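PDB 3EZF: ParA from Salmonella enterica subsp. enterica serovar Newport str. SL317, which probably partitions plasmid DNA as a P-loop ATPase of the ParA family, with a winged helix-turn-helix domain that would serve DNA binding and transcriptional regulation. Local coordinates for residues A[63-66]-A[67-71]; A[77-81]-A[82-86]; A[283-286]-A[287-291]. All coordinates share one frame; numbering follows the deposited sequence.

Contact 1: residues A[63-66]-A[67-71]; sequences AIKE and MEEDG. Unlike the reference sequence in segment 67-71: Glu69 (reference Asp), Asp70 (reference Gly).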
loop_
_atom_site.group_PDB
_atom_site.type_symbol
_atom_site.label_atom_id
_atom_site.label_comp_id
_atom_site.label_asym_id
_atom_site.label_seq_id
_atom_site.Cartn_x
_atom_site.Cartn_y
_atom_site.Cartn_z
ATOM N N ALA A 63 10.204 -31.224 37.093
ATOM C CA ALA A 63 11.120 -30.812 36.030
ATOM C C ALA A 63 12.089 -29.773 36.592
ATOM O O ALA A 63 13.301 -29.897 36.427
ATOM C CB ALA A 63 10.343 -30.213 34.868
ATOM N N ILE A 64 11.549 -28.752 37.258
ATOM C CA ILE A 64 12.378 -27.706 37.837
ATOM C C ILE A 64 13.348 -28.266 38.868
ATOM O O ILE A 64 14.540 -27.984 38.809
ATOM C CB ILE A 64 11.515 -26.592 38.466
ATOM C CG1 ILE A 64 10.855 -25.784 37.343
ATOM C CG2 ILE A 64 12.361 -25.697 39.346
ATOM C CD1 ILE A 64 10.113 -24.571 37.792
ATOM N N LYS A 65 12.843 -29.068 39.801
ATOM C CA LYS A 65 13.685 -29.684 40.830
ATOM C C LYS A 65 14.837 -30.423 40.148
ATOM O O LYS A 65 16.010 -30.130 40.371
ATOM C CB LYS A 65 12.856 -30.673 41.666
ATOM C CG LYS A 65 13.678 -31.549 42.615
ATOM C CD LYS A 65 12.939 -32.828 43.038
ATOM C CE LYS A 65 12.039 -32.651 44.259
ATOM N NZ LYS A 65 10.655 -32.204 43.944
ATOM N N GLU A 66 14.488 -31.380 39.304
ATOM C CA GLU A 66 15.492 -32.153 38.600
ATOM C C GLU A 66 16.491 -31.273 37.858
ATOM O O GLU A 66 17.694 -31.460 37.999
ATOM C CB GLU A 66 14.826 -33.120 37.613
ATOM C CG GLU A 66 13.957 -34.188 38.260
ATOM C CD GLU A 66 13.505 -35.266 37.281
ATOM O OE1 GLU A 66 12.962 -36.297 37.754
ATOM O OE2 GLU A 66 13.690 -35.086 36.047
ATOM N N MET A 67 15.992 -30.315 37.077
ATOM C CA MET A 67 16.840 -29.420 36.283
ATOM C C MET A 67 17.796 -28.551 37.082
ATOM O O MET A 67 18.908 -28.280 36.632
ATOM C CB MET A 67 15.976 -28.520 35.393
ATOM C CG MET A 67 15.529 -29.169 34.092
ATOM S SD MET A 67 14.177 -28.261 33.311
ATOM C CE MET A 67 15.044 -27.111 32.249
ATOM N N GLU A 68 17.367 -28.092 38.254
ATOM C CA GLU A 68 18.230 -27.259 39.086
ATOM C C GLU A 68 19.222 -28.152 39.810
ATOM O O GLU A 68 20.299 -27.707 40.202
ATOM C CB GLU A 68 17.418 -26.481 40.116
ATOM C CG GLU A 68 16.433 -25.505 39.545
ATOM C CD GLU A 68 15.736 -24.742 40.640
ATOM O OE1 GLU A 68 15.555 -25.337 41.724
ATOM O OE2 GLU A 68 15.363 -23.566 40.420
ATOM N N GLU A 69 18.838 -29.414 39.987
ATOM C CA GLU A 69 19.681 -30.378 40.661
ATOM C C GLU A 69 21.051 -30.423 39.954
ATOM O O GLU A 69 22.072 -30.756 40.565
ATOM C CB GLU A 69 18.961 -31.751 40.750
ATOM C CG GLU A 69 18.951 -32.295 42.229
ATOM C CD GLU A 69 17.572 -32.884 42.721
ATOM O OE1 GLU A 69 17.087 -33.936 42.217
ATOM O OE2 GLU A 69 16.957 -32.280 43.636
ATOM N N ASP A 70 21.093 -30.011 38.690
ATOM C CA ASP A 70 22.361 -30.001 37.968
ATOM C C ASP A 70 22.553 -28.762 37.090
ATOM O O ASP A 70 22.823 -28.862 35.890
ATOM C CB ASP A 70 22.491 -31.270 37.134
ATOM C CG ASP A 70 21.578 -31.273 35.941
ATOM O OD1 ASP A 70 20.425 -30.818 36.090
ATOM O OD2 ASP A 70 22.011 -31.735 34.859
ATOM N N GLY A 71 22.425 -27.594 37.716
ATOM C CA GLY A 71 22.588 -26.338 37.010
ATOM C C GLY A 71 21.280 -25.762 36.509
ATOM O O GLY A 71 20.204 -26.084 37.006
#
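Ala63 gives its carbonyl oxygen to the backbone N of Met67 (2.8 Å), the first of three consecutive i to i-4 bonds in the last turns of helix 57-69. The methionine side chain runs past the same carbonyl, with SD 3.6 Å from Ala63 O. Its thioether then leads into the domain interior, towards Phe74 and helix 89-98. Ala63, whose methyl projects little, suits a helix face pressed on Ile95 of that neighbouring helix.

Ile64 lies beside Glu68, and the two side chains point the same way. CG2 of Ile64 is anti to the backbone N, which brings this branch 3.7 Å from Glu68 CD, so an apolar methyl sits over one face of the carboxylate. The extended glutamate carries its OE2 on to a hydrogen bond with Tyr85 OH, while the isoleucine packs on Phe74 and Tyr85.

On the exposed face Lys65 O receives the N-H of Glu69 (2.9 Å), a more bent bond at 139°. Their side chains run alongside one another, and aliphatic CG of Lys65 approaches Glu69 OE2 at 3.5 Å. The lysine chain bends at chi3 and chi4, leaving NZ 6.3 Å from Glu69 OE2, too far for a salt bridge. Long charged chains suit this solvent side.

Glu66 accepts a weak i to i-3 bond at its O from the N of Glu69 (3.1 Å). Its carboxylate turns back to Gln62. An amphipathic helix of this kind, following helix 46-50, is the probable recognition helix of a winged helix-turn-helix domain.

Contact 2: residues A[77-81]-A[82-86]; sequences KQVGN and VEQYA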
loop_
_atom_site.group_PDB
_atom_site.type_symbol
_atom_site.label_atom_id
_atom_site.label_comp_id
_atom_site.label_asym_id
_atom_site.label_seq_id
_atom_site.Cartn_x
_atom_site.Cartn_y
_atom_site.Cartn_z
ATOM N N LYS A 77 10.943 -13.375 39.817
ATOM C CA LYS A 77 10.531 -11.998 40.082
ATOM C C LYS A 77 10.760 -11.578 41.520
ATOM O O LYS A 77 10.840 -12.395 42.435
ATOM C CB LYS A 77 9.045 -11.803 39.816
ATOM C CG LYS A 77 8.619 -11.659 38.386
ATOM C CD LYS A 77 7.108 -11.475 38.370
ATOM C CE LYS A 77 6.571 -11.216 36.974
ATOM N NZ LYS A 77 7.056 -9.931 36.404
ATOM N N GLN A 78 10.837 -10.274 41.704
ATOM C CA GLN A 78 11.021 -9.682 43.008
ATOM C C GLN A 78 9.684 -8.970 43.169
ATOM O O GLN A 78 9.528 -7.806 42.800
ATOM C CB GLN A 78 12.157 -8.664 42.951
ATOM C CG GLN A 78 12.681 -8.195 44.289
ATOM C CD GLN A 78 13.919 -8.951 44.715
ATOM O OE1 GLN A 78 14.653 -8.512 45.601
ATOM N NE2 GLN A 78 14.159 -10.099 44.090
ATOM N N VAL A 79 8.686 -9.696 43.632
ATOM C CA VAL A 79 7.396 -9.080 43.836
ATOM C C VAL A 79 7.127 -9.364 45.285
ATOM O O VAL A 79 7.740 -10.258 45.863
ATOM C CB VAL A 79 6.287 -9.714 42.943
ATOM C CG1 VAL A 79 6.691 -9.653 41.455
ATOM C CG2 VAL A 79 6.040 -11.152 43.360
ATOM N N GLY A 80 6.220 -8.614 45.883
ATOM C CA GLY A 80 5.957 -8.851 47.278
ATOM C C GLY A 80 7.173 -8.447 48.088
ATOM O O GLY A 80 7.216 -7.326 48.588
ATOM N N ASN A 81 8.180 -9.312 48.207
ATOM C CA ASN A 81 9.378 -8.994 49.003
ATOM C C ASN A 81 10.381 -10.133 48.892
ATOM O O ASN A 81 11.630 -9.948 48.861
ATOM C CB ASN A 81 9.006 -8.891 50.486
ATOM C CG ASN A 81 8.455 -10.231 51.056
ATOM O OD1 ASN A 81 7.534 -10.845 50.497
ATOM N ND2 ASN A 81 9.011 -10.660 52.186
ATOM N N VAL A 82 9.751 -11.317 48.791
ATOM C CA VAL A 82 10.153 -12.725 48.724
ATOM C C VAL A 82 10.679 -13.038 47.266
ATOM O O VAL A 82 10.667 -12.071 46.441
ATOM C CB VAL A 82 8.747 -13.363 49.086
ATOM C CG1 VAL A 82 7.814 -13.228 47.888
ATOM C CG2 VAL A 82 8.769 -14.678 49.714
ATOM N N GLU A 83 10.986 -14.319 46.962
ATOM C CA GLU A 83 11.469 -14.657 45.541
ATOM C C GLU A 83 10.238 -15.326 44.886
ATOM O O GLU A 83 9.495 -16.014 45.584
ATOM C CB GLU A 83 12.611 -15.735 45.405
ATOM C CG GLU A 83 13.513 -15.639 44.149
ATOM C CD GLU A 83 14.281 -14.349 44.163
ATOM O OE1 GLU A 83 15.113 -14.145 45.080
ATOM O OE2 GLU A 83 14.032 -13.518 43.272
ATOM N N GLN A 84 10.057 -15.215 43.566
ATOM C CA GLN A 84 8.903 -15.793 42.837
ATOM C C GLN A 84 9.273 -17.020 41.994
ATOM O O GLN A 84 9.741 -18.031 42.523
ATOM C CB GLN A 84 8.334 -14.730 41.913
ATOM C CG GLN A 84 7.233 -13.922 42.510
ATOM C CD GLN A 84 6.004 -14.753 42.722
ATOM O OE1 GLN A 84 5.849 -15.788 42.086
ATOM N NE2 GLN A 84 5.112 -14.309 43.604
ATOM N N TYR A 85 9.070 -16.905 40.682
ATOM C CA TYR A 85 9.355 -17.961 39.710
ATOM C C TYR A 85 8.589 -17.552 38.477
ATOM O O TYR A 85 7.398 -17.816 38.368
ATOM C CB TYR A 85 8.841 -19.324 40.177
ATOM C CG TYR A 85 9.934 -20.347 40.413
ATOM C CD1 TYR A 85 9.927 -21.150 41.554
ATOM C CD2 TYR A 85 10.992 -20.490 39.517
ATOM C CE1 TYR A 85 10.946 -22.054 41.804
ATOM C CE2 TYR A 85 12.014 -21.393 39.754
ATOM C CZ TYR A 85 11.989 -22.172 40.908
ATOM O OH TYR A 85 13.018 -23.043 41.204
ATOM N N ALA A 86 9.274 -16.875 37.565
ATOM C CA ALA A 86 8.657 -16.413 36.339
ATOM C C ALA A 86 9.472 -16.961 35.206
ATOM O O ALA A 86 10.388 -16.300 34.739
ATOM C CB ALA A 86 8.661 -14.905 36.300
#
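Lys77 and Gln84 face each other across the base of a hairpin-like loop, and here the two arms pack against each other. The backbone N of Gln84 reaches Lys77 O at 3.1 Å, a weak bond because the angle at the hydrogen is 130°. Alongside it the two CB atoms lie 3.7 Å apart. Lys77 keeps CG anti to its carbonyl carbon (chi1 -78°), and this sets CG 3.9 Å from the methyl of Ala86. The small alanine suits that buried place, since it and Lys77 both also rest against Thr43 of strand 43-44. The lysine touches with its aliphatic root while its chain leads the amino group away, so a long polar residue can serve apolar packing.

Further out the two arms hold each other less firmly. Gln78 and Glu83 bring amide and carboxylate together obliquely, their planes 55° apart, with NE2 3.5 Å from OE2, a loose polar approach at the surface. Flexible, soluble side chains are appropriate there.

At the far end the chain reverses through Gly80, whose positive phi (68°) favours glycine, and Asn81 N makes a weak bond back to Val79 O. This is the geometry of a classic gamma turn. Beyond it CG1 of Val82 stands 3.6 Å from Val79 O, a methyl resting against a backbone carbonyl oxygen across the tip.

Tyr85 points away from the opposite arm, and its ring packs on Phe74 and Lys76. A sulfate ion lies about 6 Å from the side chain of Gln84. Situated between helix 57-69 and strand 87-88, the loop has the position and shape expected of the wing in a winged helix-turn-helix domain.

Contact 3: residues A[283-286]-A[287-291]; sequences DFHS and TLKYL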
loop_
_atom_site.group_PDB
_atom_site.type_symbol
_atom_site.label_atom_id
_atom_site.label_comp_id
_atom_site.label_asym_id
_atom_site.label_seq_id
_atom_site.Cartn_x
_atom_site.Cartn_y
_atom_site.Cartn_z
ATOM N N ASP A 283 -13.106 -5.266 -1.091
ATOM C CA ASP A 283 -11.855 -6.007 -1.014
ATOM C C ASP A 283 -12.097 -7.470 -1.370
ATOM O O ASP A 283 -11.196 -8.174 -1.820
ATOM C CB ASP A 283 -11.268 -5.888 0.397
ATOM C CG ASP A 283 -10.795 -4.473 0.719
ATOM O OD1 ASP A 283 -11.535 -3.510 0.415
ATOM O OD2 ASP A 283 -9.686 -4.331 1.281
ATOM N N PHE A 284 -13.329 -7.919 -1.160
ATOM C CA PHE A 284 -13.725 -9.288 -1.478
ATOM C C PHE A 284 -13.663 -9.463 -3.001
ATOM O O PHE A 284 -13.288 -10.518 -3.527
ATOM C CB PHE A 284 -15.153 -9.545 -0.976
ATOM C CG PHE A 284 -15.734 -10.853 -1.429
ATOM C CD1 PHE A 284 -15.163 -12.062 -1.031
ATOM C CD2 PHE A 284 -16.844 -10.875 -2.270
ATOM C CE1 PHE A 284 -15.686 -13.275 -1.466
ATOM C CE2 PHE A 284 -17.381 -12.083 -2.717
ATOM C CZ PHE A 284 -16.798 -13.289 -2.315
ATOM N N HIS A 285 -14.033 -8.415 -3.713
ATOM C CA HIS A 285 -14.001 -8.487 -5.150
ATOM C C HIS A 285 -12.553 -8.617 -5.629
ATOM O O HIS A 285 -12.243 -9.485 -6.443
ATOM C CB HIS A 285 -14.660 -7.242 -5.742
ATOM C CG HIS A 285 -14.899 -7.331 -7.209
ATOM N ND1 HIS A 285 -13.872 -7.393 -8.130
ATOM C CD2 HIS A 285 -16.045 -7.391 -7.930
ATOM C CE1 HIS A 285 -14.375 -7.486 -9.348
ATOM N NE2 HIS A 285 -15.695 -7.488 -9.250
ATOM N N SER A 286 -11.672 -7.766 -5.104
ATOM C CA SER A 286 -10.255 -7.758 -5.484
ATOM C C SER A 286 -9.536 -9.074 -5.282
ATOM O O SER A 286 -8.870 -9.577 -6.187
ATOM C CB SER A 286 -9.498 -6.688 -4.707
ATOM O OG SER A 286 -9.877 -5.400 -5.138
ATOM N N THR A 287 -9.655 -9.621 -4.080
ATOM C CA THR A 287 -8.992 -10.875 -3.772
ATOM C C THR A 287 -9.385 -11.969 -4.763
ATOM O O THR A 287 -8.548 -12.790 -5.154
ATOM C CB THR A 287 -9.301 -11.306 -2.329
ATOM O OG1 THR A 287 -8.965 -10.228 -1.443
ATOM C CG2 THR A 287 -8.474 -12.527 -1.943
ATOM N N LEU A 288 -10.649 -11.961 -5.179
ATOM C CA LEU A 288 -11.147 -12.948 -6.137
ATOM C C LEU A 288 -10.515 -12.667 -7.480
ATOM O O LEU A 288 -10.019 -13.565 -8.156
ATOM C CB LEU A 288 -12.669 -12.870 -6.281
ATOM C CG LEU A 288 -13.540 -13.325 -5.114
ATOM C CD1 LEU A 288 -14.985 -13.312 -5.561
ATOM C CD2 LEU A 288 -13.147 -14.719 -4.682
ATOM N N LYS A 289 -10.545 -11.401 -7.859
ATOM C CA LYS A 289 -9.956 -10.961 -9.110
ATOM C C LYS A 289 -8.507 -11.471 -9.117
ATOM O O LYS A 289 -8.035 -12.030 -10.106
ATOM C CB LYS A 289 -9.982 -9.426 -9.166
ATOM C CG LYS A 289 -10.117 -8.826 -10.551
ATOM C CD LYS A 289 -11.501 -9.081 -11.125
ATOM C CE LYS A 289 -11.718 -8.299 -12.404
ATOM N NZ LYS A 289 -11.648 -6.842 -12.131
ATOM N N TYR A 290 -7.817 -11.284 -7.991
ATOM C CA TYR A 290 -6.425 -11.703 -7.838
ATOM C C TYR A 290 -6.273 -13.212 -7.923
ATOM O O TYR A 290 -5.390 -13.717 -8.620
ATOM C CB TYR A 290 -5.870 -11.205 -6.502
ATOM C CG TYR A 290 -4.411 -11.543 -6.275
ATOM C CD1 TYR A 290 -4.038 -12.723 -5.630
ATOM C CD2 TYR A 290 -3.404 -10.662 -6.663
ATOM C CE1 TYR A 290 -2.691 -13.023 -5.379
ATOM C CE2 TYR A 290 -2.062 -10.951 -6.420
ATOM C CZ TYR A 290 -1.715 -12.129 -5.769
ATOM O OH TYR A 290 -0.396 -12.405 -5.495
ATOM N N LEU A 291 -7.132 -13.934 -7.210
ATOM C CA LEU A 291 -7.068 -15.386 -7.219
ATOM C C LEU A 291 -7.180 -15.906 -8.648
ATOM O O LEU A 291 -6.358 -16.699 -9.107
ATOM C CB LEU A 291 -8.198 -15.976 -6.361
ATOM C CG LEU A 291 -8.155 -15.762 -4.846
ATOM C CD1 LEU A 291 -9.360 -16.420 -4.187
ATOM C CD2 LEU A 291 -6.871 -16.340 -4.295
#
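Asp283 O is gripped twice by Thr287, which supplies both its backbone N and its hydroxyl OG1, each at 3.1 Å. The two donors arrive from opposite faces of the carbonyl plane. Thr287 OG1 is anti to its own carbonyl carbon (chi1 -54°), and this rotation turns the hydroxyl back onto the preceding helical turn. Threonine suits the spot: its polar group is satisfied within the helix although the residue is buried against strand 272-277 and Tyr337.

Other backbone bonds continue the helix. Lys289 N meets His285 O at 2.9 Å, and Tyr290 N meets Ser286 O at 2.7 Å. Leu288 N to Phe284 O is longer and weak.

Apolar contact comes from Phe284 and Leu288. CD1 of the leucine sits over one face of the phenyl ring, 4.1 Å from its centroid and 26° off the normal, a CH-pi contact. The aromatic ring also packs on Ser329 and Leu332 of helix 324-337, so a broad flat residue bridges the two helices.

Ionisable side chains form the remaining pair. His285 and Lys289 run side by side, with lysine CD 3.7 Å from histidine CE1. It is thus the aliphatic part of the lysine that touches, and both residues pack on Leu21 of the second subunit.

Helix 281-291 lies in the beta-alpha-beta crossover between the adjacent parallel strands 272-277 and 312-317 of the P-loop NTPase fold.

Contacts 1 and 2 are neighbours in the same winged helix-turn-helix domain, their centres 19 Å apart. They meet through Tyr85, whose OH is hydrogen-bonded to Glu68 OE2, joining the probable recognition helix to the presumed wing. Contact 3 belongs to the P-loop NTPase domain, on the opposite side of the chain's centre; its centre is 55 Å from that of contact 1 and 53 Å from that of contact 2, with no touch. Whereas no other chain touches contacts 1 and 2, contact 3 packs on helix 10-22 of the second subunit, placing it at the dimer interface.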